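Local coordinates for aldose 1-epimerase (PDB 1LUR), which probably interconverts the alpha and beta anomers of aldose sugars such as galactose, as an aldose 1-epimerase (mutarotase) homologue, at residues L234-V242 and N297-S308; S253-E261 and S268-L278. All blocks are in the same frame, centred on the assembly; numbering follows the deposited sequence.

Contact 1 of 2, residues L234-V242 and N297-S308; sequences LLDLDNDLV and NKALAIEPQFHS
The carboxylate of D240 lies against S308 and takes both of its donors, one on each oxygen. S308 N gives its hydrogen to D240 OD2 at 2.7 Å, with an N-H...O angle of 159°, while S308 OG gives its own to D240 OD1 at 2.8 Å. Each donor comes in on the syn side, slightly out of the carboxylate plane, so the pair forms a two-pronged clasp that fixes the rotation of the carboxylate. The first torsion of D240 sets CG beside its own backbone N (chi1 -80°) and turns the group to the loop that follows strand 300-305. Q305 steadies that loop from within: its NE2 donates to F306 O at 3.0 Å and more weakly to S308 OG. H277, from the strand running between 238-242 and 300-305, adds a further bond to D240 OD1. With an alanine in place of D240, S308 N and OG would probably lose their acceptor and H277 ND1 a partner, and the loop would be less firmly tied to the strand. Beside the clasp, V242 CG2 meets H307 NE2 obliquely at 4.1 Å. Towards the other end the link is apolar: L237 CD2 touches L300 CD1 at 4.0 Å, the two leucines reaching over the intervening strand, which 238-242 meets in a classic beta bulge, D238 and N239 both facing L278. Farther out, the N297 side chain is laid against the backbone of L235, its CG 3.5 Å from L235 N, and crosses the L235 side chain at about a right angle. Two strands with another between them are thus joined mainly through the loops at their ends; at D240 the join is directional, one carboxylate holding a backbone amide and a hydroxyl of the same residue.

Contact 2 of 2, residues S253-E261 and S268-L278; sequences STYLRFWSE and SITTSYPVIHL
I269 O is gripped by two successive amides: Y255 N at 2.9 Å, almost straight with an N-H...O angle of 172°, and L256 N through a weak bond. Y255 and L256 therefore both face I269, a classic beta bulge where the two segments pair. The return bond runs from I269 N to L256 O at 2.8 Å, and the CA-H of S268 also approaches that oxygen. Ahead of the bulge, T270 OG1 donates to S253 O at 2.8 Å, from well above the carbonyl plane (43° out of it). S253 O also sits over the centre of the Y255 ring, 3.6 Å above its plane, while T271 O meets the ring at its edge, 3.5 Å from Y255 CE2. T271 N, buried beside the ring, finds no hydrogen-bonding partner in the model.

The strands form an antiparallel beta hairpin in the nine-stranded sheet of the mutarotase beta-sandwich; beyond T271 the chain crosses to the seven-stranded sheet. T271 OG1 helps shape that corner by accepting from Y273 N in an ST turn, and it is also bonded to E330 O. Between the two layers L256 points inward, with CG anti to its backbone N (chi1 172°). One branch, CD2, lies alongside I269 and reaches its CD1 at 4.0 Å; the other, CD1, touches I276 CD1 and, at 4.1 Å, L278 CD2, both on the returning strand. On the opposite face of the hairpin T254 CG2 packs against S268 CB and also rests over one face of the R257 guanidinium, 3.9 Å above its centre, while R257 NH1 is salt-bridged to E191. A water bridges T254 OG1 and S268 OG.

Starting from the N-terminal side, the chain lays down 234-242, the first half of contact 1, then passes to the nine-stranded sheet at 253-261. A short turn brings it back as 268-271, where contact 2 closes the small loop of the hairpin. It then crosses to the seven-stranded sheet, where 275-278 enters beside 238-242, and finally returns at 297-308, where contact 1 closes the larger loop, with the whole of contact 2 inside it. The two do not cross. They meet on strand 275-279, whose H277 reaches D238 as well, and Y273 packs on Q305. Contact 1 braces one sheet across this strand; contact 2 ties that sheet to the facing one.

Contact 1 of 2, residues L234-V242 and N297-S308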
loop_
_atom_site.group_PDB
_atom_site.type_symbol
_atom_site.label_atom_id
_atom_site.label_comp_id
_atom_site.label_asym_id
_atom_site.label_seq_id
_atom_site.Cartn_x
_atom_site.Cartn_y
_atom_site.Cartn_z
ATOM N N LEU A 234 21.213 6.888 -5.053
ATOM C CA LEU A 234 19.903 6.247 -5.076
ATOM C C LEU A 234 18.978 6.811 -4.002
ATOM O O LEU A 234 19.415 7.133 -2.898
ATOM C CB LEU A 234 20.038 4.735 -4.873
ATOM C CG LEU A 234 20.594 3.890 -6.020
ATOM C CD1 LEU A 234 20.553 2.422 -5.622
ATOM C CD2 LEU A 234 19.769 4.110 -7.279
ATOM N N LEU A 235 17.697 6.937 -4.334
ATOM C CA LEU A 235 16.722 7.460 -3.386
ATOM C C LEU A 235 16.359 6.324 -2.439
ATOM O O LEU A 235 15.813 5.307 -2.864
ATOM C CB LEU A 235 15.475 7.951 -4.123
ATOM C CG LEU A 235 15.699 9.116 -5.090
ATOM C CD1 LEU A 235 14.405 9.463 -5.810
ATOM C CD2 LEU A 235 16.219 10.314 -4.315
ATOM N N ASP A 236 16.675 6.491 -1.159
ATOM C CA ASP A 236 16.376 5.461 -0.172
ATOM C C ASP A 236 15.108 5.748 0.611
ATOM O O ASP A 236 15.012 5.428 1.794
ATOM C CB ASP A 236 17.553 5.285 0.795
ATOM C CG ASP A 236 17.961 6.581 1.465
ATOM O OD1 ASP A 236 17.081 7.288 2.006
ATOM O OD2 ASP A 236 19.171 6.888 1.462
ATOM N N LEU A 237 14.133 6.359 -0.052
ATOM C CA LEU A 237 12.874 6.677 0.599
ATOM C C LEU A 237 12.206 5.354 0.959
ATOM O O LEU A 237 12.187 4.427 0.151
ATOM C CB LEU A 237 11.979 7.475 -0.349
ATOM C CG LEU A 237 10.636 7.942 0.207
ATOM C CD1 LEU A 237 10.854 8.833 1.420
ATOM C CD2 LEU A 237 9.881 8.684 -0.879
ATOM N N ASP A 238 11.671 5.271 2.171
ATOM C CA ASP A 238 11.006 4.059 2.644
ATOM C C ASP A 238 10.621 4.319 4.087
ATOM O O ASP A 238 11.048 3.606 4.998
ATOM C CB ASP A 238 11.960 2.859 2.540
ATOM C CG ASP A 238 11.343 1.566 3.050
ATOM O OD1 ASP A 238 10.098 1.445 3.033
ATOM O OD2 ASP A 238 12.106 0.660 3.449
ATOM N N ASN A 239 9.809 5.354 4.281
ATOM C CA ASN A 239 9.348 5.750 5.604
ATOM C C ASN A 239 7.873 6.092 5.656
ATOM O O ASN A 239 7.205 6.221 4.627
ATOM C CB ASN A 239 10.109 6.990 6.081
ATOM C CG ASN A 239 11.605 6.819 6.021
ATOM O OD1 ASN A 239 12.273 6.802 7.052
ATOM N ND2 ASN A 239 12.144 6.692 4.810
ATOM N N ASP A 240 7.399 6.269 6.882
ATOM C CA ASP A 240 6.021 6.613 7.185
ATOM C C ASP A 240 5.922 8.138 7.250
ATOM O O ASP A 240 6.651 8.771 8.015
ATOM C CB ASP A 240 5.635 6.084 8.567
ATOM C CG ASP A 240 5.278 4.612 8.577
ATOM O OD1 ASP A 240 5.755 3.843 7.715
ATOM O OD2 ASP A 240 4.519 4.230 9.489
ATOM N N LEU A 241 5.034 8.728 6.457
ATOM C CA LEU A 241 4.867 10.178 6.471
ATOM C C LEU A 241 3.522 10.430 7.146
ATOM O O LEU A 241 2.471 10.057 6.618
ATOM C CB LEU A 241 4.893 10.744 5.044
ATOM C CG LEU A 241 6.274 11.127 4.485
ATOM C CD1 LEU A 241 6.769 12.381 5.181
ATOM C CD2 LEU A 241 7.271 9.989 4.672
ATOM N N VAL A 242 3.559 11.043 8.328
ATOM C CA VAL A 242 2.344 11.333 9.079
ATOM C C VAL A 242 1.525 12.454 8.460
ATOM O O VAL A 242 1.987 13.588 8.340
ATOM C CB VAL A 242 2.665 11.691 10.546
ATOM C CG1 VAL A 242 1.368 11.851 11.346
ATOM C CG2 VAL A 242 3.528 10.608 11.160
ATOM N N ASN A 297 14.863 2.538 -7.743
ATOM C CA ASN A 297 14.026 3.727 -7.859
ATOM C C ASN A 297 13.099 3.743 -9.077
ATOM O O ASN A 297 12.731 4.812 -9.568
ATOM C CB ASN A 297 14.901 4.990 -7.860
ATOM C CG ASN A 297 15.759 5.111 -6.607
ATOM O OD1 ASN A 297 15.269 4.962 -5.487
ATOM N ND2 ASN A 297 17.042 5.395 -6.792
ATOM N N LYS A 298 12.714 2.562 -9.555
ATOM C CA LYS A 298 11.827 2.455 -10.709
ATOM C C LYS A 298 10.459 3.085 -10.453
ATOM O O LYS A 298 9.952 3.855 -11.271
ATOM C CB LYS A 298 11.637 0.986 -11.097
ATOM C CG LYS A 298 10.471 0.726 -12.050
ATOM C CD LYS A 298 10.616 1.485 -13.364
ATOM C CE LYS A 298 9.457 1.186 -14.310
ATOM N NZ LYS A 298 9.587 1.919 -15.607
ATOM N N ALA A 299 9.852 2.751 -9.319
ATOM C CA ALA A 299 8.545 3.302 -8.993
ATOM C C ALA A 299 8.464 3.818 -7.568
ATOM O O ALA A 299 9.448 3.822 -6.824
ATOM C CB ALA A 299 7.462 2.252 -9.228
ATOM N N LEU A 300 7.273 4.270 -7.200
ATOM C CA LEU A 300 7.037 4.792 -5.868
ATOM C C LEU A 300 5.897 4.013 -5.232
ATOM O O LEU A 300 4.749 4.115 -5.669
ATOM C CB LEU A 300 6.664 6.272 -5.925
ATOM C CG LEU A 300 6.343 6.917 -4.573
ATOM C CD1 LEU A 300 7.606 6.987 -3.731
ATOM C CD2 LEU A 300 5.772 8.310 -4.779
ATOM N N ALA A 301 6.221 3.216 -4.218
ATOM C CA ALA A 301 5.205 2.436 -3.531
ATOM C C ALA A 301 4.501 3.415 -2.609
ATOM O O ALA A 301 5.143 4.114 -1.829
ATOM C CB ALA A 301 5.845 1.312 -2.726
ATOM N N ILE A 302 3.182 3.485 -2.724
ATOM C CA ILE A 302 2.390 4.383 -1.900
ATOM C C ILE A 302 1.490 3.479 -1.070
ATOM O O ILE A 302 0.593 2.822 -1.602
ATOM C CB ILE A 302 1.561 5.343 -2.781
ATOM C CG1 ILE A 302 2.509 6.170 -3.660
ATOM C CG2 ILE A 302 0.726 6.256 -1.911
ATOM C CD1 ILE A 302 1.816 7.196 -4.556
ATOM N N GLU A 303 1.745 3.447 0.234
ATOM C CA GLU A 303 0.978 2.608 1.146
ATOM C C GLU A 303 0.288 3.316 2.304
ATOM O O GLU A 303 0.898 3.543 3.353
ATOM C CB GLU A 303 1.909 1.525 1.704
ATOM C CG GLU A 303 3.043 1.164 0.751
ATOM C CD GLU A 303 4.098 0.247 1.356
ATOM O OE1 GLU A 303 5.242 0.259 0.859
ATOM O OE2 GLU A 303 3.794 -0.491 2.314
ATOM N N PRO A 304 -0.991 3.692 2.123
ATOM C CA PRO A 304 -1.752 4.364 3.181
ATOM C C PRO A 304 -1.908 3.293 4.256
ATOM O O PRO A 304 -2.341 2.187 3.954
ATOM C CB PRO A 304 -3.072 4.693 2.497
ATOM C CG PRO A 304 -2.645 4.945 1.071
ATOM C CD PRO A 304 -1.682 3.804 0.825
ATOM N N GLN A 305 -1.572 3.609 5.498
ATOM C CA GLN A 305 -1.680 2.607 6.566
ATOM C C GLN A 305 -1.553 3.272 7.925
ATOM O O GLN A 305 -1.443 4.495 8.021
ATOM C CB GLN A 305 -0.498 1.639 6.426
ATOM C CG GLN A 305 0.837 2.395 6.582
ATOM C CD GLN A 305 2.084 1.519 6.572
ATOM O OE1 GLN A 305 2.396 0.867 5.577
ATOM N NE2 GLN A 305 2.815 1.520 7.686
ATOM N N PHE A 306 -1.557 2.450 8.974
ATOM C CA PHE A 306 -1.415 2.950 10.332
ATOM C C PHE A 306 0.098 2.940 10.504
ATOM O O PHE A 306 0.804 2.254 9.753
ATOM C CB PHE A 306 -2.030 2.000 11.371
ATOM C CG PHE A 306 -3.518 2.074 11.461
ATOM C CD1 PHE A 306 -4.317 1.151 10.799
ATOM C CD2 PHE A 306 -4.130 3.073 12.216
ATOM C CE1 PHE A 306 -5.711 1.216 10.892
ATOM C CE2 PHE A 306 -5.515 3.151 12.316
ATOM C CZ PHE A 306 -6.309 2.224 11.656
ATOM N N HIS A 307 0.603 3.679 11.486
ATOM C CA HIS A 307 2.042 3.727 11.720
ATOM C C HIS A 307 2.677 2.347 11.730
ATOM O O HIS A 307 2.129 1.405 12.308
ATOM C CB HIS A 307 2.353 4.377 13.070
ATOM C CG HIS A 307 1.847 5.778 13.203
ATOM N ND1 HIS A 307 0.514 6.104 13.076
ATOM C CD2 HIS A 307 2.493 6.934 13.484
ATOM C CE1 HIS A 307 0.360 7.400 13.278
ATOM N NE2 HIS A 307 1.546 7.928 13.526
ATOM N N SER A 308 3.842 2.241 11.106
ATOM C CA SER A 308 4.553 0.974 11.057
ATOM C C SER A 308 4.996 0.639 12.491
ATOM O O SER A 308 5.321 1.539 13.268
ATOM C CB SER A 308 5.771 1.098 10.144
ATOM O OG SER A 308 5.393 1.338 8.801
#

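Contact 2 of 2, residues S253-E261 and S268-L278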
loop_
_atom_site.group_PDB
_atom_site.type_symbol
_atom_site.label_atom_id
_atom_site.label_comp_id
_atom_site.label_asym_id
_atom_site.label_seq_id
_atom_site.Cartn_x
_atom_site.Cartn_y
_atom_site.Cartn_z
ATOM N N SER A 253 -10.336 15.982 1.751
ATOM C CA SER A 253 -9.195 16.800 1.356
ATOM C C SER A 253 -8.035 15.938 0.861
ATOM O O SER A 253 -7.786 14.851 1.389
ATOM C CB SER A 253 -8.729 17.655 2.537
ATOM O OG SER A 253 -7.630 18.477 2.174
ATOM N N THR A 254 -7.334 16.427 -0.158
ATOM C CA THR A 254 -6.202 15.707 -0.726
ATOM C C THR A 254 -5.000 15.821 0.206
ATOM O O THR A 254 -4.680 16.911 0.683
ATOM C CB THR A 254 -5.816 16.281 -2.100
ATOM O OG1 THR A 254 -6.922 16.140 -3.000
ATOM C CG2 THR A 254 -4.604 15.552 -2.670
ATOM N N TYR A 255 -4.336 14.698 0.462
ATOM C CA TYR A 255 -3.171 14.691 1.341
ATOM C C TYR A 255 -1.893 14.441 0.566
ATOM O O TYR A 255 -0.798 14.747 1.040
ATOM C CB TYR A 255 -3.319 13.614 2.410
ATOM C CG TYR A 255 -4.521 13.802 3.288
ATOM C CD1 TYR A 255 -4.797 15.041 3.869
ATOM C CD2 TYR A 255 -5.383 12.740 3.556
ATOM C CE1 TYR A 255 -5.901 15.219 4.693
ATOM C CE2 TYR A 255 -6.488 12.908 4.380
ATOM C CZ TYR A 255 -6.741 14.150 4.944
ATOM O OH TYR A 255 -7.841 14.319 5.758
ATOM N N LEU A 256 -2.037 13.879 -0.628
ATOM C CA LEU A 256 -0.892 13.584 -1.471
ATOM C C LEU A 256 -1.209 13.755 -2.950
ATOM O O LEU A 256 -2.279 13.363 -3.417
ATOM C CB LEU A 256 -0.406 12.157 -1.202
ATOM C CG LEU A 256 0.676 11.570 -2.114
ATOM C CD1 LEU A 256 1.369 10.419 -1.403
ATOM C CD2 LEU A 256 0.060 11.089 -3.420
ATOM N N ARG A 257 -0.260 14.341 -3.673
ATOM C CA ARG A 257 -0.387 14.581 -5.108
ATOM C C ARG A 257 0.920 14.095 -5.727
ATOM O O ARG A 257 2.001 14.543 -5.343
ATOM C CB ARG A 257 -0.591 16.075 -5.375
ATOM C CG ARG A 257 -1.715 16.689 -4.541
ATOM C CD ARG A 257 -1.710 18.213 -4.605
ATOM N NE ARG A 257 -2.589 18.818 -3.601
ATOM C CZ ARG A 257 -2.394 18.741 -2.285
ATOM N NH1 ARG A 257 -1.346 18.084 -1.800
ATOM N NH2 ARG A 257 -3.248 19.320 -1.449
ATOM N N PHE A 258 0.812 13.171 -6.674
ATOM C CA PHE A 258 1.966 12.595 -7.360
ATOM C C PHE A 258 1.720 12.775 -8.857
ATOM O O PHE A 258 0.675 12.375 -9.370
ATOM C CB PHE A 258 2.052 11.108 -6.991
ATOM C CG PHE A 258 3.292 10.407 -7.478
ATOM C CD1 PHE A 258 4.556 10.948 -7.254
ATOM C CD2 PHE A 258 3.197 9.169 -8.105
ATOM C CE1 PHE A 258 5.706 10.259 -7.647
ATOM C CE2 PHE A 258 4.338 8.473 -8.501
ATOM C CZ PHE A 258 5.598 9.020 -8.270
ATOM N N TRP A 259 2.670 13.377 -9.565
ATOM C CA TRP A 259 2.480 13.579 -10.997
ATOM C C TRP A 259 3.762 13.614 -11.816
ATOM O O TRP A 259 4.866 13.711 -11.276
ATOM C CB TRP A 259 1.683 14.870 -11.227
ATOM C CG TRP A 259 2.440 16.129 -10.901
ATOM C CD1 TRP A 259 3.219 16.864 -11.753
ATOM C CD2 TRP A 259 2.501 16.794 -9.632
ATOM N NE1 TRP A 259 3.757 17.943 -11.094
ATOM C CE2 TRP A 259 3.333 17.925 -9.791
ATOM C CE3 TRP A 259 1.934 16.543 -8.376
ATOM C CZ2 TRP A 259 3.612 18.805 -8.739
ATOM C CZ3 TRP A 259 2.212 17.421 -7.328
ATOM C CH2 TRP A 259 3.043 18.537 -7.519
ATOM N N SER A 260 3.587 13.539 -13.132
ATOM C CA SER A 260 4.692 13.559 -14.084
ATOM C C SER A 260 4.428 14.596 -15.175
ATOM O O SER A 260 3.467 14.467 -15.936
ATOM C CB SER A 260 4.847 12.179 -14.726
ATOM O OG SER A 260 5.574 12.261 -15.939
ATOM N N GLU A 261 5.272 15.624 -15.250
ATOM C CA GLU A 261 5.093 16.659 -16.267
ATOM C C GLU A 261 5.231 16.007 -17.634
ATOM O O GLU A 261 4.663 16.478 -18.621
ATOM C CB GLU A 261 6.134 17.772 -16.105
ATOM C CG GLU A 261 5.994 18.559 -14.809
ATOM C CD GLU A 261 7.074 19.612 -14.636
ATOM O OE1 GLU A 261 8.257 19.301 -14.896
ATOM O OE2 GLU A 261 6.744 20.744 -14.220
ATOM N N SER A 268 -3.879 11.932 -7.075
ATOM C CA SER A 268 -4.104 12.600 -5.801
ATOM C C SER A 268 -4.734 11.554 -4.894
ATOM O O SER A 268 -5.528 10.727 -5.347
ATOM C CB SER A 268 -5.052 13.794 -5.961
ATOM O OG SER A 268 -6.382 13.367 -6.189
ATOM N N ILE A 269 -4.385 11.593 -3.617
ATOM C CA ILE A 269 -4.922 10.631 -2.663
ATOM C C ILE A 269 -5.487 11.233 -1.386
ATOM O O ILE A 269 -4.995 12.236 -0.873
ATOM C CB ILE A 269 -3.825 9.612 -2.245
ATOM C CG1 ILE A 269 -3.414 8.767 -3.447
ATOM C CG2 ILE A 269 -4.321 8.738 -1.096
ATOM C CD1 ILE A 269 -2.247 7.829 -3.158
ATOM N N THR A 270 -6.541 10.605 -0.887
ATOM C CA THR A 270 -7.194 11.025 0.338
ATOM C C THR A 270 -7.447 9.676 1.005
ATOM O O THR A 270 -7.836 8.710 0.346
ATOM C CB THR A 270 -8.518 11.778 0.089
ATOM O OG1 THR A 270 -8.983 12.318 1.332
ATOM C CG2 THR A 270 -9.582 10.860 -0.477
ATOM N N THR A 271 -7.190 9.589 2.299
ATOM C CA THR A 271 -7.395 8.331 3.000
ATOM C C THR A 271 -7.774 8.537 4.448
ATOM O O THR A 271 -7.517 9.592 5.029
ATOM C CB THR A 271 -6.116 7.459 2.941
ATOM O OG1 THR A 271 -6.296 6.281 3.739
ATOM C CG2 THR A 271 -4.911 8.237 3.468
ATOM N N SER A 272 -8.397 7.517 5.022
ATOM C CA SER A 272 -8.822 7.557 6.409
ATOM C C SER A 272 -7.624 7.201 7.277
ATOM O O SER A 272 -7.598 7.517 8.470
ATOM C CB SER A 272 -9.951 6.555 6.637
ATOM O OG SER A 272 -9.570 5.257 6.197
ATOM N N TYR A 273 -6.638 6.537 6.676
ATOM C CA TYR A 273 -5.437 6.143 7.406
ATOM C C TYR A 273 -4.674 7.390 7.850
ATOM O O TYR A 273 -4.712 8.425 7.180
ATOM C CB TYR A 273 -4.526 5.257 6.541
ATOM C CG TYR A 273 -5.013 3.823 6.369
ATOM C CD1 TYR A 273 -5.599 3.401 5.177
ATOM C CD2 TYR A 273 -4.899 2.897 7.407
ATOM C CE1 TYR A 273 -6.067 2.092 5.019
ATOM C CE2 TYR A 273 -5.362 1.579 7.260
ATOM C CZ TYR A 273 -5.946 1.189 6.063
ATOM O OH TYR A 273 -6.417 -0.092 5.909
ATOM N N PRO A 274 -3.962 7.301 8.988
ATOM C CA PRO A 274 -3.191 8.414 9.541
ATOM C C PRO A 274 -1.835 8.654 8.888
ATOM O O PRO A 274 -1.267 9.738 9.022
ATOM C CB PRO A 274 -3.074 8.037 11.010
ATOM C CG PRO A 274 -2.872 6.553 10.923
ATOM C CD PRO A 274 -3.915 6.137 9.893
ATOM N N VAL A 275 -1.297 7.652 8.200
ATOM C CA VAL A 275 -0.005 7.833 7.554
ATOM C C VAL A 275 0.035 7.200 6.175
ATOM O O VAL A 275 -0.852 6.436 5.792
ATOM C CB VAL A 275 1.161 7.220 8.392
ATOM C CG1 VAL A 275 1.002 7.578 9.856
ATOM C CG2 VAL A 275 1.222 5.715 8.205
ATOM N N ILE A 276 1.067 7.546 5.422
ATOM C CA ILE A 276 1.250 7.012 4.091
ATOM C C ILE A 276 2.712 6.627 3.993
ATOM O O ILE A 276 3.595 7.487 4.065
ATOM C CB ILE A 276 0.933 8.033 2.986
ATOM C CG1 ILE A 276 -0.555 8.394 3.012
ATOM C CG2 ILE A 276 1.342 7.464 1.643
ATOM C CD1 ILE A 276 -0.985 9.344 1.900
ATOM N N HIS A 277 2.970 5.335 3.852
ATOM C CA HIS A 277 4.339 4.860 3.745
ATOM C C HIS A 277 4.804 4.981 2.305
ATOM O O HIS A 277 4.182 4.429 1.394
ATOM C CB HIS A 277 4.448 3.400 4.182
ATOM C CG HIS A 277 5.853 2.891 4.208
ATOM N ND1 HIS A 277 6.727 3.177 5.235
ATOM C CD2 HIS A 277 6.550 2.150 3.315
ATOM C CE1 HIS A 277 7.903 2.633 4.973
ATOM N NE2 HIS A 277 7.822 2.006 3.814
ATOM N N LEU A 278 5.902 5.704 2.107
ATOM C CA LEU A 278 6.467 5.911 0.786
ATOM C C LEU A 278 7.757 5.115 0.648
ATOM O O LEU A 278 8.668 5.257 1.462
ATOM C CB LEU A 278 6.771 7.396 0.568
ATOM C CG LEU A 278 5.627 8.385 0.814
ATOM C CD1 LEU A 278 6.143 9.815 0.728
ATOM C CD2 LEU A 278 4.522 8.141 -0.206
HETATM O O HOH W 1 -7.364 13.777 -3.654
#